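PDB 4EIU: uncharacterized hypothetical protein, which is of unknown function but carries an N-terminal DUF3823 domain of the transthyretin clan, a beta-rich family. Local coordinates for residues 23-28 / 32-37; 79-84 / 229-234; 110-115 / 142-147. All blocks are in the same frame, centred on the assembly; numbering follows the deposited sequence.

Contact 1: residues 23-28 / 32-37; sequences KRVLTD and EGIRVR
Thr27 lies across the side chain of Ile34, in the loop joining strand 10-18 to strand 35-40 of the transthyretin-clan N-terminal domain. The loop doubles back here, and both side chains are buried. The Thr27 methyl CG2 rests 3.8 Å from Ile34 CD1, and CB of the threonine sits over the same arm of the isoleucine. Ile34 CG1 stands anti to its carbonyl carbon (chi1 -58°), which carries CD1 along Thr27 to cover Val25 O, an atom buried without a hydrogen-bond partner. Val25 CG1 adds a looser apolar touch to CD1. The hydroxyl of Thr27 also lies by Ile34 CG1 but reaches on to Gly33. With OG1 anti to the backbone N (chi1 -165°), it comes within 3.2 Å of Gly33 CA and gives its proton to a water 2.7 Å from OG1. That water donates to Glu32 O. Without the hydroxyl and methyl, as with an alanine here, this water is likely to lose its donor and a gap to open beside Ile34 CD1. No hydrogen bond joins the two segments directly. A second water accepts from Ile34 N and donates to Asp28 O. A third bridges Asp28 OD2 and Glu32 OE1, carboxylates that would probably repel each other if both are charged; Asp28 OD2 also accepts from Arg178 N. The backbones come together at Gly33, whose CA-H points at Asp28 O (CA to O 3.3 Å, 147° at the hydrogen).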
ATOM      1  N   LYS A  23      13.639  -1.174   0.105  1.00 53.31           N
ATOM      2  CA  LYS A  23      12.886  -0.912   1.319  1.00 52.54           C
ATOM      3  C   LYS A  23      11.549  -1.628   1.236  1.00 51.52           C
ATOM      4  O   LYS A  23      10.965  -1.747   0.168  1.00 44.09           O
ATOM      5  CB  LYS A  23      12.649   0.597   1.516  1.00 55.86           C
ATOM      6  CG  LYS A  23      13.899   1.378   1.871  1.00 68.17           C
ATOM      7  CD  LYS A  23      13.648   2.879   2.006  1.00 71.62           C
ATOM      8  CE  LYS A  23      14.723   3.504   2.885  1.00 89.30           C
ATOM      9  NZ  LYS A  23      14.629   4.986   2.976  1.00 96.65           N
ATOM     10  N   ARG A  24      11.055  -2.079   2.388  1.00 45.86           N
ATOM     11  CA  ARG A  24       9.720  -2.638   2.482  1.00 47.43           C
ATOM     12  C   ARG A  24       8.668  -1.653   2.036  1.00 45.97           C
ATOM     13  O   ARG A  24       8.787  -0.453   2.282  1.00 48.40           O
ATOM     14  CB  ARG A  24       9.440  -3.092   3.902  1.00 47.64           C
ATOM     15  CG  ARG A  24      10.331  -4.212   4.391  1.00 53.53           C
ATOM     16  CD  ARG A  24       9.829  -5.575   3.866  1.00 64.90           C
ATOM     17  NE  ARG A  24      10.593  -6.751   4.369  1.00 51.97           N
ATOM     18  CZ  ARG A  24      10.625  -7.132   5.629  1.00 60.22           C
ATOM     19  NH1 ARG A  24       9.960  -6.451   6.554  1.00 70.56           N
ATOM     20  NH2 ARG A  24      11.299  -8.216   5.970  1.00 72.84           N
ATOM     21  N   VAL A  25       7.655  -2.172   1.345  1.00 41.13           N
ATOM     22  CA  VAL A  25       6.482  -1.423   0.975  1.00 39.88           C
ATOM     23  C   VAL A  25       5.452  -1.609   2.109  1.00 41.91           C
ATOM     24  O   VAL A  25       4.793  -2.665   2.245  1.00 38.28           O
ATOM     25  CB  VAL A  25       5.910  -1.827  -0.375  1.00 39.71           C
ATOM     26  CG1 VAL A  25       4.707  -0.955  -0.721  1.00 38.61           C
ATOM     27  CG2 VAL A  25       6.985  -1.735  -1.491  1.00 39.43           C
ATOM     28  N   LEU A  26       5.325  -0.565   2.910  1.00 39.99           N
ATOM     29  CA  LEU A  26       4.501  -0.633   4.117  1.00 36.27           C
ATOM     30  C   LEU A  26       3.062  -0.423   3.711  1.00 39.81           C
ATOM     31  O   LEU A  26       2.760   0.273   2.719  1.00 38.18           O
ATOM     32  CB  LEU A  26       4.955   0.408   5.148  1.00 43.65           C
ATOM     33  CG  LEU A  26       6.413   0.401   5.608  1.00 44.72           C
ATOM     34  CD1 LEU A  26       6.700   1.569   6.581  1.00 46.09           C
ATOM     35  CD2 LEU A  26       6.833  -0.891   6.284  1.00 43.93           C
ATOM     36  N   THR A  27       2.167  -1.022   4.485  1.00 35.44           N
ATOM     37  CA  THR A  27       0.769  -1.113   4.124  1.00 35.55           C
ATOM     38  C   THR A  27      -0.112  -1.271   5.394  1.00 35.35           C
ATOM     39  O   THR A  27       0.322  -0.971   6.494  1.00 39.30           O
ATOM     40  CB  THR A  27       0.531  -2.220   3.073  1.00 36.21           C
ATOM     41  OG1 THR A  27      -0.772  -2.080   2.474  1.00 36.47           O
ATOM     42  CG2 THR A  27       0.780  -3.646   3.641  1.00 35.74           C
ATOM     43  N   ASP A  28      -1.368  -1.646   5.173  1.00 39.74           N
ATOM     44  CA  ASP A  28      -2.382  -1.776   6.220  1.00 44.03           C
ATOM     45  C   ASP A  28      -3.000  -3.143   5.980  1.00 38.42           C
ATOM     46  O   ASP A  28      -3.314  -3.458   4.831  1.00 35.89           O
ATOM     47  CB  ASP A  28      -3.439  -0.696   6.026  1.00 41.22           C
ATOM     48  CG  ASP A  28      -4.438  -0.622   7.178  1.00 46.34           C
ATOM     49  OD1 ASP A  28      -3.999  -0.607   8.371  1.00 46.43           O
ATOM     50  OD2 ASP A  28      -5.652  -0.550   6.861  1.00 47.23           O
ATOM     51  N   GLU A  32      -7.856  -2.861   1.557  1.00 40.43           N
ATOM     52  CA  GLU A  32      -7.203  -1.799   0.760  1.00 41.87           C
ATOM     53  C   GLU A  32      -5.654  -1.850   0.825  1.00 39.96           C
ATOM     54  O   GLU A  32      -4.953  -0.923   0.383  1.00 37.03           O
ATOM     55  CB  GLU A  32      -7.696  -0.422   1.174  1.00 43.32           C
ATOM     56  CG  GLU A  32      -9.221  -0.322   1.217  1.00 44.88           C
ATOM     57  CD  GLU A  32      -9.849  -0.862   2.508  1.00 49.60           C
ATOM     58  OE1 GLU A  32      -9.139  -1.211   3.491  1.00 47.53           O
ATOM     59  OE2 GLU A  32     -11.087  -0.964   2.514  1.00 54.13           O
ATOM     60  N   GLY A  33      -5.133  -2.942   1.344  1.00 35.54           N
ATOM     61  CA  GLY A  33      -3.707  -3.096   1.547  1.00 36.95           C
ATOM     62  C   GLY A  33      -3.053  -3.841   0.383  1.00 39.17           C
ATOM     63  O   GLY A  33      -3.386  -3.616  -0.776  1.00 36.86           O
ATOM     64  N   ILE A  34      -2.143  -4.770   0.698  1.00 34.45           N
ATOM     65  CA  ILE A  34      -1.465  -5.555  -0.347  1.00 34.78           C
ATOM     66  C   ILE A  34      -2.044  -6.959  -0.351  1.00 35.69           C
ATOM     67  O   ILE A  34      -1.838  -7.746   0.606  1.00 35.53           O
ATOM     68  CB  ILE A  34       0.062  -5.619  -0.173  1.00 36.24           C
ATOM     69  CG1 ILE A  34       0.688  -4.237  -0.168  1.00 34.76           C
ATOM     70  CG2 ILE A  34       0.673  -6.563  -1.243  1.00 33.63           C
ATOM     71  CD1 ILE A  34       2.185  -4.211   0.147  1.00 34.63           C
ATOM     72  N   ARG A  35      -2.806  -7.222  -1.403  1.00 33.30           N
ATOM     73  CA  ARG A  35      -3.522  -8.478  -1.633  1.00 34.08           C
ATOM     74  C   ARG A  35      -2.640  -9.563  -2.189  1.00 35.34           C
ATOM     75  O   ARG A  35      -1.860  -9.311  -3.109  1.00 38.17           O
ATOM     76  CB  ARG A  35      -4.712  -8.245  -2.555  1.00 35.51           C
ATOM     77  CG  ARG A  35      -5.748  -9.359  -2.577  1.00 36.13           C
ATOM     78  CD  ARG A  35      -6.850  -9.070  -3.568  1.00 38.32           C
ATOM     79  NE  ARG A  35      -6.329  -9.242  -4.931  1.00 36.88           N
ATOM     80  CZ  ARG A  35      -7.029  -9.051  -6.043  1.00 41.27           C
ATOM     81  NH1 ARG A  35      -8.309  -8.670  -6.001  1.00 41.59           N
ATOM     82  NH2 ARG A  35      -6.423  -9.209  -7.218  1.00 39.94           N
ATOM     83  N   VAL A  36      -2.827 -10.779  -1.687  1.00 36.44           N
ATOM     84  CA  VAL A  36      -2.070 -11.949  -2.124  1.00 38.01           C
ATOM     85  C   VAL A  36      -3.081 -13.008  -2.570  1.00 41.10           C
ATOM     86  O   VAL A  36      -3.996 -13.399  -1.819  1.00 40.24           O
ATOM     87  CB  VAL A  36      -1.166 -12.519  -0.992  1.00 39.49           C
ATOM     88  CG1 VAL A  36      -0.281 -13.651  -1.525  1.00 34.98           C
ATOM     89  CG2 VAL A  36      -0.316 -11.389  -0.366  1.00 35.77           C
ATOM     90  N   ARG A  37      -2.880 -13.512  -3.788  1.00 37.70           N
ATOM     91  CA  ARG A  37      -3.746 -14.540  -4.391  1.00 37.15           C
ATOM     92  C   ARG A  37      -2.912 -15.703  -4.883  1.00 40.87           C
ATOM     93  O   ARG A  37      -2.035 -15.541  -5.785  1.00 40.66           O
ATOM     94  CB  ARG A  37      -4.548 -13.901  -5.555  1.00 42.11           C
ATOM     95  CG  ARG A  37      -5.335 -14.872  -6.411  1.00 47.07           C
ATOM     96  CD  ARG A  37      -6.197 -14.147  -7.435  1.00 43.97           C
ATOM     97  NE  ARG A  37      -7.234 -13.362  -6.772  1.00 41.87           N
ATOM     98  CZ  ARG A  37      -8.041 -12.531  -7.408  1.00 52.97           C
ATOM     99  NH1 ARG A  37      -7.958 -12.423  -8.730  1.00 51.97           N
ATOM    100  NH2 ARG A  37      -8.958 -11.836  -6.737  1.00 48.05           N
TER
HETATM  101  O   HOH W   1      -1.887  -0.142   0.902  1.00 40.04           O
HETATM  102  O   HOH W   2      -2.154  -5.552   3.458  1.00 35.40           O
HETATM  103  O   HOH W   3      -6.512  -1.172   4.331  1.00 45.10           O

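Contact 2: residues 79-84 / 229-234; sequences FIPLVR and TPVGSG
Pro81 and Thr229 mark the closest approach of the two backbones, with CA atoms 7.0 Å apart. Segment 79-84 is a loop that bends at Leu82 and enters strand 83-85 at Val83. Segment 229-234 has no regular structure. It passes through a cis peptide bond between Thr229 and Pro230, then a type II beta turn from Pro230 to Ser233. Gly232 takes the positive phi of that turn, where a side chain would be jammed against the preceding carbonyl. Pro230 O closes the turn by accepting from both the N and the OG of Ser233, with OG 2.7 Å from that oxygen.

No hydrogen bond crosses the contact. The Pro81 ring and the Thr229 side chain meet at about a right angle. The methyl CG2 of Thr229 lies 4.2 Å from Pro81 CG and also touches Phe79 O. The threonine places OG1 between its backbone N and carbonyl carbon (chi1 55°), and OG1 bonds to Gly77 O. Val231 CG2 reaches Pro81 CG from the exposed turn, at 4.3 Å. On the other segment, Arg84 NH1 donates to Pro81 O over 2.7 Å. This bond is nearly straight, at 161°, and lies in both the carbonyl plane and the guanidinium plane.

The contact joins the loop between strands 216-225 and 239-247 to the loop that leads into strand 83-85, an outermost strand of its sheet. Strand 83-85 pairs with strand 91-101. Pro230 packs on Asp76 of strand 69-76, while Phe79 packs on Val111 of strand 104-111.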
ATOM      1  N   PHE A  79       1.193   0.019  -5.942  1.00 34.78           N
ATOM      2  CA  PHE A  79       2.330  -0.154  -6.825  1.00 34.38           C
ATOM      3  C   PHE A  79       1.859  -0.519  -8.237  1.00 34.09           C
ATOM      4  O   PHE A  79       0.753  -1.024  -8.451  1.00 35.14           O
ATOM      5  CB  PHE A  79       3.364  -1.150  -6.261  1.00 33.07           C
ATOM      6  CG  PHE A  79       2.791  -2.488  -5.836  1.00 31.76           C
ATOM      7  CD1 PHE A  79       2.478  -3.451  -6.766  1.00 33.65           C
ATOM      8  CD2 PHE A  79       2.616  -2.775  -4.470  1.00 34.86           C
ATOM      9  CE1 PHE A  79       2.018  -4.709  -6.345  1.00 34.13           C
ATOM     10  CE2 PHE A  79       2.124  -4.015  -4.043  1.00 31.37           C
ATOM     11  CZ  PHE A  79       1.822  -4.961  -4.990  1.00 34.25           C
ATOM     12  N   ILE A  80       2.742  -0.283  -9.207  1.00 35.78           N
ATOM     13  CA  ILE A  80       2.436  -0.533 -10.598  1.00 34.72           C
ATOM     14  C   ILE A  80       1.951  -1.961 -10.727  1.00 32.16           C
ATOM     15  O   ILE A  80       2.603  -2.884 -10.213  1.00 35.45           O
ATOM     16  CB  ILE A  80       3.662  -0.318 -11.517  1.00 37.03           C
ATOM     17  CG1 ILE A  80       3.981   1.186 -11.588  1.00 37.17           C
ATOM     18  CG2 ILE A  80       3.365  -0.831 -12.939  1.00 35.86           C
ATOM     19  CD1 ILE A  80       5.138   1.537 -12.522  1.00 35.29           C
ATOM     20  N   PRO A  81       0.798  -2.152 -11.359  1.00 31.17           N
ATOM     21  CA  PRO A  81       0.351  -3.564 -11.513  1.00 35.76           C
ATOM     22  C   PRO A  81       1.376  -4.467 -12.173  1.00 33.25           C
ATOM     23  O   PRO A  81       1.980  -4.085 -13.212  1.00 34.22           O
ATOM     24  CB  PRO A  81      -0.878  -3.443 -12.394  1.00 38.23           C
ATOM     25  CG  PRO A  81      -1.384  -2.052 -12.131  1.00 38.17           C
ATOM     26  CD  PRO A  81      -0.172  -1.203 -11.913  1.00 36.79           C
ATOM     27  N   LEU A  82       1.569  -5.648 -11.577  1.00 34.85           N
ATOM     28  CA  LEU A  82       2.474  -6.663 -12.068  1.00 39.07           C
ATOM     29  C   LEU A  82       1.835  -7.499 -13.162  1.00 39.85           C
ATOM     30  O   LEU A  82       2.533  -8.072 -13.981  1.00 37.07           O
ATOM     31  CB  LEU A  82       2.879  -7.601 -10.883  1.00 36.63           C
ATOM     32  CG  LEU A  82       3.664  -6.886  -9.763  1.00 40.29           C
ATOM     33  CD1 LEU A  82       3.942  -7.919  -8.644  1.00 38.58           C
ATOM     34  CD2 LEU A  82       4.954  -6.226 -10.284  1.00 39.13           C
ATOM     35  N   VAL A  83       0.505  -7.619 -13.141  1.00 35.55           N
ATOM     36  CA  VAL A  83      -0.211  -8.345 -14.148  1.00 37.43           C
ATOM     37  C   VAL A  83      -1.000  -7.321 -14.946  1.00 41.27           C
ATOM     38  O   VAL A  83      -1.933  -6.714 -14.424  1.00 41.03           O
ATOM     39  CB  VAL A  83      -1.120  -9.438 -13.550  1.00 37.27           C
ATOM     40  CG1 VAL A  83      -1.820 -10.262 -14.667  1.00 37.96           C
ATOM     41  CG2 VAL A  83      -0.292 -10.361 -12.645  1.00 37.05           C
ATOM     42  N   ARG A  84      -0.627  -7.139 -16.207  1.00 36.42           N
ATOM     43  CA  ARG A  84      -1.156  -6.038 -17.004  1.00 32.96           C
ATOM     44  C   ARG A  84      -1.827  -6.525 -18.264  1.00 40.75           C
ATOM     45  O   ARG A  84      -1.169  -7.126 -19.126  1.00 40.31           O
ATOM     46  CB  ARG A  84      -0.072  -5.030 -17.358  1.00 36.83           C
ATOM     47  CG  ARG A  84       0.582  -4.444 -16.126  1.00 37.38           C
ATOM     48  CD  ARG A  84       1.484  -3.315 -16.437  1.00 37.65           C
ATOM     49  NE  ARG A  84       2.739  -3.667 -17.068  1.00 37.54           N
ATOM     50  CZ  ARG A  84       3.872  -3.967 -16.446  1.00 43.79           C
ATOM     51  NH1 ARG A  84       3.943  -4.096 -15.126  1.00 38.69           N
ATOM     52  NH2 ARG A  84       4.963  -4.160 -17.164  1.00 42.08           N
ATOM     53  N   THR A 229      -6.156  -0.166  -8.070  1.00 35.32           N
ATOM     54  CA  THR A 229      -5.497  -1.464  -8.203  1.00 36.57           C
ATOM     55  C   THR A 229      -6.350  -2.472  -7.423  1.00 36.81           C
ATOM     56  O   THR A 229      -6.794  -2.182  -6.294  1.00 35.35           O
ATOM     57  CB  THR A 229      -4.001  -1.439  -7.728  1.00 35.23           C
ATOM     58  OG1 THR A 229      -3.887  -0.963  -6.379  1.00 35.98           O
ATOM     59  CG2 THR A 229      -3.139  -0.544  -8.635  1.00 34.86           C
ATOM     60  N   PRO A 230      -6.688  -3.610  -8.046  1.00 39.78           N
ATOM     61  CA  PRO A 230      -6.532  -3.927  -9.471  1.00 39.49           C
ATOM     62  C   PRO A 230      -7.343  -2.952 -10.311  1.00 40.29           C
ATOM     63  O   PRO A 230      -8.327  -2.344  -9.819  1.00 39.01           O
ATOM     64  CB  PRO A 230      -7.104  -5.349  -9.635  1.00 39.08           C
ATOM     65  CG  PRO A 230      -7.666  -5.725  -8.317  1.00 43.15           C
ATOM     66  CD  PRO A 230      -7.236  -4.733  -7.268  1.00 38.52           C
ATOM     67  N   VAL A 231      -6.901  -2.797 -11.545  1.00 37.04           N
ATOM     68  CA  VAL A 231      -7.486  -1.841 -12.490  1.00 35.26           C
ATOM     69  C   VAL A 231      -8.974  -2.145 -12.610  1.00 39.97           C
ATOM     70  O   VAL A 231      -9.371  -3.295 -12.757  1.00 41.77           O
ATOM     71  CB  VAL A 231      -6.704  -1.890 -13.824  1.00 43.28           C
ATOM     72  CG1 VAL A 231      -7.453  -1.178 -14.945  1.00 51.02           C
ATOM     73  CG2 VAL A 231      -5.341  -1.252 -13.517  1.00 45.18           C
ATOM     74  N   GLY A 232      -9.784  -1.119 -12.498  1.00 44.39           N
ATOM     75  CA  GLY A 232     -11.238  -1.238 -12.611  1.00 42.04           C
ATOM     76  C   GLY A 232     -11.919  -1.562 -11.298  1.00 46.01           C
ATOM     77  O   GLY A 232     -13.163  -1.595 -11.247  1.00 44.74           O
ATOM     78  N   SER A 233     -11.161  -1.809 -10.231  1.00 42.66           N
ATOM     79  CA  SER A 233     -11.780  -2.171  -8.948  1.00 44.48           C
ATOM     80  C   SER A 233     -12.357  -0.953  -8.248  1.00 48.77           C
ATOM     81  O   SER A 233     -13.207  -1.108  -7.404  1.00 50.20           O
ATOM     82  CB  SER A 233     -10.809  -2.835  -7.973  1.00 41.48           C
ATOM     83  OG  SER A 233      -9.747  -1.919  -7.611  1.00 39.88           O
ATOM     84  N   GLY A 234     -11.899   0.252  -8.573  1.00 44.76           N
ATOM     85  CA  GLY A 234     -12.314   1.425  -7.812  1.00 47.40           C
ATOM     86  C   GLY A 234     -11.465   1.660  -6.556  1.00 50.11           C
ATOM     87  O   GLY A 234     -11.560   2.735  -6.005  1.00 49.22           O
TER

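Contact 3: residues 110-115 / 142-147; sequences EVQPFL and DEVFRE
The rings of Phe114 and Phe145 meet obliquely, with planes at 64° and centroids 5.8 Å apart. Atoms CD1 and CE1 of Phe114 come up to the edge of the Phe145 ring, close to its plane. Their nearest partner there is CE2, which lies 3.7 Å from Phe114 CE1. Seen from Phe114, the same CE2 approaches at a slant. Phe145 also makes an edge-to-face pair with Tyr227, and it touches Leu160.

Phe145 holds CG anti to its backbone N (chi1 -174°), and this carries the ring off the helix to the Phe114 ring. On the other segment, the Phe114 side chain leans over until its ring end meets Phe145.

A second meeting lies one residue earlier on the helix. The Gln112 amide and Val144 cross at about a right angle. The methyl CG1 of Val144 presses on the amide end, 3.6 Å from Gln112 NE2 and 4.1 Å from Gln112 OE1. This is a van der Waals contact, since the methyl offers no acceptor to the amide N-H. The polar grip on this glutamine comes from Lys148, whose NZ donates to OE1. The lysine belongs to the same helix, so the helix offers Gln112 both a methyl contact and a hydrogen bond, and the grip is that of Lys148.

The contact joins the loop between strands 104-111 and 115-126 to the first turn of helix 142-149. Both phenylalanine rings rest on Ile225 of strand 216-225, and Phe114 also packs on Asn239 of strand 239-247.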
ATOM      1  N   GLU A 110       9.615  -7.650  -5.894  1.00 42.09           N
ATOM      2  CA  GLU A 110      10.138  -6.305  -6.053  1.00 44.58           C
ATOM      3  C   GLU A 110       9.133  -5.551  -6.872  1.00 41.01           C
ATOM      4  O   GLU A 110       8.850  -5.958  -7.995  1.00 43.53           O
ATOM      5  CB  GLU A 110      11.476  -6.333  -6.782  1.00 45.48           C
ATOM      6  CG  GLU A 110      12.546  -6.950  -5.933  1.00 50.57           C
ATOM      7  CD  GLU A 110      13.868  -6.883  -6.648  1.00 62.77           C
ATOM      8  OE1 GLU A 110      14.123  -7.788  -7.430  1.00 69.31           O
ATOM      9  OE2 GLU A 110      14.606  -5.912  -6.471  1.00 62.88           O
ATOM     10  N   VAL A 111       8.638  -4.434  -6.340  1.00 39.08           N
ATOM     11  CA  VAL A 111       7.544  -3.671  -6.942  1.00 34.23           C
ATOM     12  C   VAL A 111       7.983  -2.209  -7.049  1.00 35.46           C
ATOM     13  O   VAL A 111       9.083  -1.834  -6.635  1.00 38.01           O
ATOM     14  CB  VAL A 111       6.237  -3.834  -6.144  1.00 36.01           C
ATOM     15  CG1 VAL A 111       5.871  -5.324  -6.000  1.00 37.43           C
ATOM     16  CG2 VAL A 111       6.365  -3.187  -4.776  1.00 33.70           C
ATOM     17  N   GLN A 112       7.133  -1.418  -7.662  1.00 34.63           N
ATOM     18  CA  GLN A 112       7.394   0.014  -7.921  1.00 36.95           C
ATOM     19  C   GLN A 112       6.224   0.773  -7.267  1.00 37.67           C
ATOM     20  O   GLN A 112       5.199   0.992  -7.898  1.00 35.69           O
ATOM     21  CB  GLN A 112       7.470   0.239  -9.414  1.00 37.19           C
ATOM     22  CG  GLN A 112       8.818  -0.254  -9.942  1.00 40.37           C
ATOM     23  CD  GLN A 112       8.941  -0.292 -11.451  1.00 43.06           C
ATOM     24  OE1 GLN A 112       8.080  -0.852 -12.167  1.00 41.33           O
ATOM     25  NE2 GLN A 112      10.026   0.295 -11.955  1.00 40.10           N
ATOM     26  N   PRO A 113       6.394   1.162  -5.984  1.00 39.30           N
ATOM     27  CA  PRO A 113       5.303   1.824  -5.290  1.00 37.92           C
ATOM     28  C   PRO A 113       5.030   3.176  -5.945  1.00 39.38           C
ATOM     29  O   PRO A 113       5.929   3.792  -6.434  1.00 37.50           O
ATOM     30  CB  PRO A 113       5.848   2.042  -3.871  1.00 39.88           C
ATOM     31  CG  PRO A 113       7.329   2.010  -4.012  1.00 44.52           C
ATOM     32  CD  PRO A 113       7.642   1.152  -5.204  1.00 38.55           C
ATOM     33  N   PHE A 114       3.783   3.629  -5.897  1.00 38.83           N
ATOM     34  CA  PHE A 114       3.443   4.878  -6.529  1.00 38.13           C
ATOM     35  C   PHE A 114       4.098   6.071  -5.821  1.00 43.00           C
ATOM     36  O   PHE A 114       4.553   7.006  -6.470  1.00 41.37           O
ATOM     37  CB  PHE A 114       1.932   5.093  -6.498  1.00 39.64           C
ATOM     38  CG  PHE A 114       1.132   4.023  -7.168  1.00 39.88           C
ATOM     39  CD1 PHE A 114       1.539   3.481  -8.366  1.00 35.25           C
ATOM     40  CD2 PHE A 114      -0.056   3.590  -6.622  1.00 34.75           C
ATOM     41  CE1 PHE A 114       0.779   2.511  -9.000  1.00 36.93           C
ATOM     42  CE2 PHE A 114      -0.816   2.616  -7.251  1.00 36.21           C
ATOM     43  CZ  PHE A 114      -0.408   2.101  -8.466  1.00 35.43           C
ATOM     44  N   LEU A 115       4.113   6.024  -4.495  1.00 40.52           N
ATOM     45  CA  LEU A 115       4.564   7.125  -3.609  1.00 43.60           C
ATOM     46  C   LEU A 115       5.378   6.596  -2.436  1.00 43.62           C
ATOM     47  O   LEU A 115       5.161   5.477  -1.971  1.00 43.55           O
ATOM     48  CB  LEU A 115       3.352   7.896  -3.059  1.00 44.93           C
ATOM     49  CG  LEU A 115       2.371   8.550  -4.065  1.00 43.21           C
ATOM     50  CD1 LEU A 115       1.134   9.157  -3.368  1.00 45.98           C
ATOM     51  CD2 LEU A 115       3.062   9.656  -4.887  1.00 42.19           C
ATOM     52  N   ASP A 142       7.504   9.067 -13.051  1.00 46.64           N
ATOM     53  CA  ASP A 142       6.343   9.270 -13.929  1.00 45.86           C
ATOM     54  C   ASP A 142       6.557   8.623 -15.332  1.00 50.35           C
ATOM     55  O   ASP A 142       5.606   8.083 -15.894  1.00 44.07           O
ATOM     56  CB  ASP A 142       6.041  10.780 -14.076  1.00 54.71           C
ATOM     57  CG  ASP A 142       5.508  11.411 -12.773  1.00 62.52           C
ATOM     58  OD1 ASP A 142       5.352  10.706 -11.739  1.00 52.23           O
ATOM     59  OD2 ASP A 142       5.210  12.623 -12.781  1.00 55.18           O
ATOM     60  N   GLU A 143       7.810   8.618 -15.828  1.00 48.31           N
ATOM     61  CA  GLU A 143       8.156   8.064 -17.169  1.00 49.31           C
ATOM     62  C   GLU A 143       7.916   6.575 -17.181  1.00 44.99           C
ATOM     63  O   GLU A 143       7.295   6.078 -18.103  1.00 44.54           O
ATOM     64  CB  GLU A 143       9.619   8.343 -17.546  1.00 51.21           C
ATOM     65  N   VAL A 144       8.408   5.881 -16.141  1.00 48.18           N
ATOM     66  CA  VAL A 144       8.191   4.422 -15.982  1.00 43.77           C
ATOM     67  C   VAL A 144       6.720   4.099 -15.775  1.00 42.24           C
ATOM     68  O   VAL A 144       6.211   3.144 -16.352  1.00 42.03           O
ATOM     69  CB  VAL A 144       9.107   3.823 -14.882  1.00 43.41           C
ATOM     70  CG1 VAL A 144       8.712   2.390 -14.566  1.00 41.03           C
ATOM     71  CG2 VAL A 144      10.618   3.958 -15.316  1.00 47.52           C
ATOM     72  N   PHE A 145       6.040   4.862 -14.919  1.00 41.23           N
ATOM     73  CA  PHE A 145       4.605   4.676 -14.733  1.00 41.36           C
ATOM     74  C   PHE A 145       3.887   4.720 -16.044  1.00 41.66           C
ATOM     75  O   PHE A 145       3.201   3.752 -16.416  1.00 36.31           O
ATOM     76  CB  PHE A 145       4.092   5.713 -13.768  1.00 37.71           C
ATOM     77  CG  PHE A 145       2.657   5.566 -13.375  1.00 37.32           C
ATOM     78  CD1 PHE A 145       1.648   5.981 -14.222  1.00 36.92           C
ATOM     79  CD2 PHE A 145       2.304   5.066 -12.118  1.00 42.27           C
ATOM     80  CE1 PHE A 145       0.317   5.924 -13.824  1.00 41.47           C
ATOM     81  CE2 PHE A 145       0.965   4.986 -11.720  1.00 40.10           C
ATOM     82  CZ  PHE A 145      -0.031   5.435 -12.574  1.00 40.47           C
ATOM     83  N   ARG A 146       4.087   5.807 -16.800  1.00 38.99           N
ATOM     84  CA  ARG A 146       3.472   5.866 -18.114  1.00 42.72           C
ATOM     85  C   ARG A 146       3.909   4.741 -19.071  1.00 41.05           C
ATOM     86  O   ARG A 146       3.091   4.169 -19.778  1.00 40.22           O
ATOM     87  CB  ARG A 146       3.744   7.212 -18.785  1.00 43.54           C
ATOM     88  CG  ARG A 146       2.983   7.333 -20.093  1.00 49.02           C
ATOM     89  CD  ARG A 146       2.882   8.781 -20.551  1.00 55.25           C
ATOM     90  NE  ARG A 146       4.219   9.286 -20.817  1.00 57.08           N
ATOM     91  CZ  ARG A 146       4.483  10.437 -21.418  1.00 72.18           C
ATOM     92  NH1 ARG A 146       3.493  11.212 -21.842  1.00 73.88           N
ATOM     93  NH2 ARG A 146       5.743  10.794 -21.631  1.00 81.34           N
ATOM     94  N   GLU A 147       5.211   4.462 -19.135  1.00 44.29           N
ATOM     95  CA  GLU A 147       5.704   3.390 -20.020  1.00 41.54           C
ATOM     96  C   GLU A 147       4.980   2.050 -19.744  1.00 42.19           C
ATOM     97  O   GLU A 147       4.647   1.327 -20.673  1.00 40.06           O
ATOM     98  CB  GLU A 147       7.224   3.190 -19.830  1.00 52.19           C
ATOM     99  CG  GLU A 147       7.747   1.848 -20.355  1.00 60.54           C
ATOM    100  CD  GLU A 147       9.093   1.369 -19.767  1.00 83.40           C
ATOM    101  OE1 GLU A 147       9.487   1.704 -18.630  1.00 66.37           O
ATOM    102  OE2 GLU A 147       9.768   0.584 -20.458  1.00 76.92           O
TER

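Contact 1 closes before the other two begin, while both segments of contact 3 lie between those of contact 2. Contacts 2 and 3 have centres about 12 Å apart. Ile80 N lies 3.1 Å from Gln112 O, a probable hydrogen bond, and Phe114 CE1 packs 3.3 Å from Phe79 C. Contact 1, centred about 13 Å from the centre of contact 2, touches it through Ile34 CG2 and Phe79 CE2, and through Arg35 and the Pro230 ring. Contacts 1 and 3 (centres about 16 Å apart) touch through Val25 CG2 and Val111 CG2, 3.6 Å apart. No active site is known. A PEG molecule, probably from crystallisation, lies about 3 Å from the Val231 side chain and is hydrogen-bonded to Arg84 NE.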